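PDB 3L84: transketolase from Campylobacter jejuni, which belongs to the thiamine diphosphate-dependent transketolase family of enzymes, with two thiamine diphosphate-binding-type domains followed by a transketolase C-terminal domain. Local coordinates for residues A[1-14]-A[33-45]. Sequence-based numbering, arbitrary orientation.
Sequences MNIQILQEQANTLR and LGLADILSVLSYH. With GOL (glycerol), chain B.
Arg14 meets Asp37 end-on in a salt bridge. Its NH2 donates to Asp37 OD2 at 2.9 Å, nearly straight at 168°, and its NH1 donates to OD1. Both oxygens lie near the guanidinium plane, but the carboxylate is turned 54° from it and is met from above its own plane. NH2 also gives a more bent bond to Leu33 O (2.9 Å), and Ala36 CB covers one guanidinium face. The Arg14 chain is extended from CG to NE and runs past Leu33 to reach these acceptors.

The axes of helix 3-14 and helix 33-42 come within 8.2 Å at their closest approach. Ala10 faces Ala36, and these small side chains are consistent with such close packing. In the conformer modelled here, one of two, Ser40 is a knob among Leu6, Gln9, Ala10 and Leu13, and its OG turns back to bond Ala36 O.

At the other end, the Tyr44 ring lies between selenomethionine Met1 and a glycerol. Met1 CG sits 3.7 Å from the ring centroid, directly over the face, and SE makes a Met-aromatic contact. In one of its two conformers, Leu6 packs its CD1 against Tyr44 CE2. Tyr44 OH donates to Gln9 OE1 at 2.7 Å, with the amide nearly perpendicular to the ring. Gln9 NE2 donates to glycerol O1, which donates to Ser43 OG.

In the second shell, Asn11 OD1 accepts from Arg14 NH1 and Lys244 O accepts from NE. His215 bonds Asp37 OD2, and Arg289 bonds Tyr44 OH. Helix 217-228 packs against Ala10 and Val41.

The contact joins helices 3-24 and 30-42 of the thiamine diphosphate-binding domain. The buried Arg14 and Asp37 charges probably offset each other, and their several bonds restrict rotation of both groups.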
loop_
_atom_site.group_PDB
_atom_site.type_symbol
_atom_site.label_atom_id
_atom_site.label_comp_id
_atom_site.label_asym_id
_atom_site.label_seq_id
_atom_site.Cartn_x
_atom_site.Cartn_y
_atom_site.Cartn_z
HETATM N N MSE A 1 27.271 25.512 26.041
HETATM C CA MSE A 1 25.829 25.707 25.640
HETATM C C MSE A 1 25.166 26.752 26.551
HETATM O O MSE A 1 25.171 26.588 27.771
HETATM C CB MSE A 1 25.041 24.397 25.701
HETATM C CG MSE A 1 23.765 24.471 24.848
HETATM SE SE MSE A 1 22.326 23.123 24.984
HETATM C CE MSE A 1 21.670 23.550 26.760
ATOM N N ASN A 2 24.631 27.824 25.948
ATOM C CA ASN A 2 23.928 28.935 26.662
ATOM C C ASN A 2 22.879 29.595 25.758
ATOM O O ASN A 2 22.880 29.340 24.559
ATOM C CB ASN A 2 24.914 29.979 27.222
ATOM C CG ASN A 2 25.641 30.824 26.141
ATOM O OD1 ASN A 2 26.876 30.828 26.082
ATOM N ND2 ASN A 2 24.905 31.622 25.394
ATOM N N ILE A 3 21.989 30.422 26.306
ATOM C CA ILE A 3 20.827 30.923 25.540
ATOM C C ILE A 3 21.210 31.828 24.361
ATOM O O ILE A 3 20.566 31.808 23.305
ATOM C CB ILE A 3 19.758 31.661 26.422
ATOM C CG1 ILE A 3 19.196 30.738 27.513
ATOM C CG2 ILE A 3 18.625 32.195 25.518
ATOM C CD1 ILE A 3 18.648 29.437 27.023
ATOM N N GLN A 4 22.256 32.623 24.555
ATOM C CA GLN A 4 22.701 33.552 23.544
ATOM C C GLN A 4 23.248 32.822 22.327
ATOM O O GLN A 4 22.859 33.107 21.172
ATOM C CB GLN A 4 23.732 34.517 24.131
ATOM C CG GLN A 4 23.136 35.467 25.163
ATOM C CD GLN A 4 22.790 34.794 26.511
ATOM O OE1 GLN A 4 23.643 34.158 27.145
ATOM N NE2 GLN A 4 21.536 34.934 26.939
ATOM N N ILE A 5 24.122 31.849 22.552
ATOM C CA ILE A 5 24.694 31.107 21.430
ATOM C C ILE A 5 23.613 30.247 20.787
ATOM O O ILE A 5 23.543 30.159 19.553
ATOM C CB ILE A 5 25.940 30.242 21.781
ATOM C CG1 ILE A 5 26.529 29.572 20.526
ATOM C CG2 ILE A 5 25.625 29.156 22.737
ATOM C CD1 ILE A 5 27.102 30.533 19.496
ATOM N N LEU A 6 22.727 29.635 21.583
ATOM C CA LEU A 6 21.689 28.776 21.008
ATOM C C LEU A 6 20.728 29.562 20.123
ATOM O O LEU A 6 20.315 29.083 19.074
ATOM C CB LEU A 6 20.904 28.028 22.088
ATOM C CG LEU A 6 21.574 26.736 22.572
ATOM C CD1 LEU A 6 21.536 25.685 21.463
ATOM C CD2 LEU A 6 22.996 26.966 23.030
ATOM N N GLN A 7 20.375 30.767 20.541
ATOM C CA GLN A 7 19.492 31.596 19.740
ATOM C C GLN A 7 20.139 31.949 18.398
ATOM O O GLN A 7 19.506 31.860 17.346
ATOM C CB GLN A 7 19.170 32.877 20.486
ATOM C CG GLN A 7 18.225 33.755 19.756
ATOM C CD GLN A 7 17.946 35.029 20.538
ATOM O OE1 GLN A 7 17.939 36.133 19.971
ATOM N NE2 GLN A 7 17.737 34.887 21.855
ATOM N N GLU A 8 21.416 32.314 18.433
ATOM C CA GLU A 8 22.114 32.616 17.202
ATOM C C GLU A 8 22.203 31.393 16.296
ATOM O O GLU A 8 21.967 31.468 15.093
ATOM C CB GLU A 8 23.501 33.194 17.466
ATOM C CG GLU A 8 24.109 33.810 16.189
ATOM C CD GLU A 8 25.573 34.187 16.293
ATOM O OE1 GLU A 8 26.420 33.267 16.175
ATOM O OE2 GLU A 8 25.879 35.395 16.441
ATOM N N GLN A 9 22.520 30.228 16.878
ATOM C CA GLN A 9 22.581 28.974 16.117
ATOM C C GLN A 9 21.239 28.651 15.487
ATOM O O GLN A 9 21.163 28.300 14.296
ATOM C CB GLN A 9 23.080 27.831 17.012
ATOM C CG GLN A 9 24.560 27.895 17.265
ATOM C CD GLN A 9 25.014 26.708 18.096
ATOM O OE1 GLN A 9 24.804 26.681 19.313
ATOM N NE2 GLN A 9 25.557 25.692 17.432
ATOM N N ALA A 10 20.169 28.754 16.260
ATOM C CA ALA A 10 18.823 28.431 15.750
ATOM C C ALA A 10 18.439 29.382 14.645
ATOM O O ALA A 10 17.898 28.969 13.603
ATOM C CB ALA A 10 17.798 28.445 16.879
ATOM N N ASN A 11 18.708 30.669 14.827
ATOM C CA ASN A 11 18.360 31.615 13.796
ATOM C C ASN A 11 19.208 31.457 12.531
ATOM O O ASN A 11 18.714 31.678 11.430
ATOM C CB ASN A 11 18.391 33.043 14.365
ATOM C CG ASN A 11 17.208 33.309 15.281
ATOM O OD1 ASN A 11 16.164 32.663 15.155
ATOM N ND2 ASN A 11 17.359 34.237 16.216
ATOM N N THR A 12 20.455 31.024 12.688
ATOM C CA THR A 12 21.304 30.703 11.536
ATOM C C THR A 12 20.627 29.608 10.730
ATOM O O THR A 12 20.513 29.702 9.504
ATOM C CB THR A 12 22.716 30.291 11.967
ATOM O OG1 THR A 12 23.324 31.393 12.679
ATOM C CG2 THR A 12 23.588 29.950 10.749
ATOM N N LEU A 13 20.189 28.550 11.404
ATOM C CA LEU A 13 19.460 27.480 10.713
ATOM C C LEU A 13 18.181 27.993 10.066
ATOM O O LEU A 13 17.859 27.588 8.941
ATOM C CB LEU A 13 19.134 26.333 11.672
ATOM C CG LEU A 13 20.277 25.461 12.192
ATOM C CD1 LEU A 13 19.819 24.693 13.449
ATOM C CD2 LEU A 13 20.818 24.510 11.119
ATOM N N ARG A 14 17.411 28.834 10.772
ATOM C CA ARG A 14 16.177 29.376 10.206
ATOM C C ARG A 14 16.438 30.120 8.921
ATOM O O ARG A 14 15.732 29.921 7.919
ATOM C CB ARG A 14 15.508 30.367 11.160
ATOM C CG ARG A 14 14.878 29.777 12.409
ATOM C CD ARG A 14 14.041 30.831 13.131
ATOM N NE ARG A 14 13.197 30.128 14.060
ATOM C CZ ARG A 14 13.528 29.721 15.268
ATOM N NH1 ARG A 14 14.623 30.108 15.884
ATOM N NH2 ARG A 14 12.692 28.898 15.891
ATOM N N LEU A 33 11.647 26.344 10.329
ATOM C CA LEU A 33 11.597 27.415 11.318
ATOM C C LEU A 33 11.030 26.928 12.647
ATOM O O LEU A 33 11.514 27.342 13.706
ATOM C CB LEU A 33 10.813 28.628 10.796
ATOM C CG LEU A 33 11.650 29.697 10.099
ATOM C CD1 LEU A 33 12.430 29.150 8.896
ATOM C CD2 LEU A 33 10.758 30.842 9.662
ATOM N N GLY A 34 10.044 26.048 12.599
ATOM C CA GLY A 34 9.451 25.487 13.803
ATOM C C GLY A 34 10.376 24.560 14.555
ATOM O O GLY A 34 10.258 24.456 15.763
ATOM N N LEU A 35 11.304 23.930 13.844
ATOM C CA LEU A 35 12.173 22.898 14.397
ATOM C C LEU A 35 13.586 23.409 14.723
ATOM O O LEU A 35 14.409 22.681 15.285
ATOM C CB LEU A 35 12.290 21.703 13.454
ATOM C CG LEU A 35 11.017 20.864 13.348
ATOM C CD1 LEU A 35 11.157 19.915 12.158
ATOM C CD2 LEU A 35 10.801 20.128 14.627
ATOM N N ALA A 36 13.884 24.663 14.402
ATOM C CA ALA A 36 15.265 25.136 14.484
ATOM C C ALA A 36 15.830 25.193 15.899
ATOM O O ALA A 36 17.024 24.916 16.097
ATOM C CB ALA A 36 15.407 26.496 13.819
ATOM N N ASP A 37 14.970 25.494 16.873
ATOM C CA ASP A 37 15.442 25.526 18.246
ATOM C C ASP A 37 15.764 24.111 18.747
ATOM O O ASP A 37 16.793 23.884 19.399
ATOM C CB ASP A 37 14.416 26.211 19.158
ATOM C CG ASP A 37 14.120 27.639 18.729
ATOM O OD1 ASP A 37 15.065 28.390 18.391
ATOM O OD2 ASP A 37 12.934 28.002 18.663
ATOM N N ILE A 38 14.890 23.154 18.443
ATOM C CA ILE A 38 15.126 21.768 18.780
ATOM C C ILE A 38 16.426 21.263 18.169
ATOM O O ILE A 38 17.220 20.626 18.843
ATOM C CB ILE A 38 13.930 20.895 18.347
ATOM C CG1 ILE A 38 12.689 21.220 19.203
ATOM C CG2 ILE A 38 14.301 19.384 18.394
ATOM C CD1 ILE A 38 11.348 20.722 18.615
ATOM N N LEU A 39 16.629 21.494 16.862
ATOM C CA LEU A 39 17.863 21.004 16.219
ATOM C C LEU A 39 19.114 21.650 16.783
ATOM O O LEU A 39 20.131 20.993 16.927
ATOM C CB LEU A 39 17.753 21.130 14.693
ATOM C CG LEU A 39 18.889 20.430 13.937
ATOM C CD1 LEU A 39 19.027 18.951 14.236
ATOM C CD2 LEU A 39 18.683 20.649 12.428
ATOM N N SER A 40 19.038 22.930 17.116
ATOM C CA SER A 40 20.174 23.582 17.730
ATOM C C SER A 40 20.599 22.915 19.020
ATOM O O SER A 40 21.775 22.663 19.240
ATOM C CB SER A 40 19.837 25.034 17.955
ATOM O OG SER A 40 19.696 25.637 16.694
ATOM N N VAL A 41 19.635 22.602 19.886
ATOM C CA VAL A 41 19.970 21.883 21.104
ATOM C C VAL A 41 20.432 20.451 20.836
ATOM O O VAL A 41 21.397 19.965 21.392
ATOM C CB VAL A 41 18.789 21.868 22.073
ATOM C CG1 VAL A 41 19.150 21.125 23.330
ATOM C CG2 VAL A 41 18.373 23.307 22.426
ATOM N N LEU A 42 19.732 19.772 19.932
ATOM C CA LEU A 42 20.091 18.404 19.576
ATOM C C LEU A 42 21.521 18.315 19.061
ATOM O O LEU A 42 22.183 17.304 19.284
ATOM C CB LEU A 42 19.096 17.841 18.535
ATOM C CG LEU A 42 19.282 16.384 18.157
ATOM C CD1 LEU A 42 19.198 15.420 19.332
ATOM C CD2 LEU A 42 18.227 16.002 17.118
ATOM N N SER A 43 22.020 19.344 18.382
ATOM C CA SER A 43 23.400 19.327 17.890
ATOM C C SER A 43 24.444 19.097 18.999
ATOM O O SER A 43 25.536 18.594 18.720
ATOM C CB SER A 43 23.746 20.604 17.115
ATOM O OG SER A 43 23.923 21.720 17.972
ATOM N N TYR A 44 24.124 19.455 20.240
ATOM C CA TYR A 44 25.028 19.247 21.379
ATOM C C TYR A 44 24.984 17.833 21.903
ATOM O O TYR A 44 25.857 17.440 22.664
ATOM C CB TYR A 44 24.677 20.223 22.513
ATOM C CG TYR A 44 25.041 21.648 22.206
ATOM C CD1 TYR A 44 26.250 22.181 22.660
ATOM C CD2 TYR A 44 24.221 22.447 21.417
ATOM C CE1 TYR A 44 26.607 23.464 22.361
ATOM C CE2 TYR A 44 24.583 23.752 21.110
ATOM C CZ TYR A 44 25.778 24.259 21.593
ATOM O OH TYR A 44 26.149 25.548 21.308
ATOM N N HIS A 45 23.931 17.091 21.557
ATOM C CA HIS A 45 23.773 15.716 22.021
ATOM C C HIS A 45 24.191 14.674 20.978
ATOM O O HIS A 45 24.617 13.579 21.340
ATOM C CB HIS A 45 22.307 15.470 22.395
ATOM C CG HIS A 45 21.869 16.234 23.597
ATOM N ND1 HIS A 45 21.881 15.691 24.860
ATOM C CD2 HIS A 45 21.436 17.504 23.728
ATOM C CE1 HIS A 45 21.455 16.604 25.721
ATOM N NE2 HIS A 45 21.194 17.722 25.063
HETATM C C1 GOL B . 27.288 22.353 18.765
HETATM O O1 GOL B . 26.357 22.985 17.911
HETATM C C2 GOL B . 27.927 21.113 18.133
HETATM O O2 GOL B . 28.512 21.419 16.878
HETATM C C3 GOL B . 29.003 20.534 19.044
HETATM O O3 GOL B . 28.461 20.309 20.340
#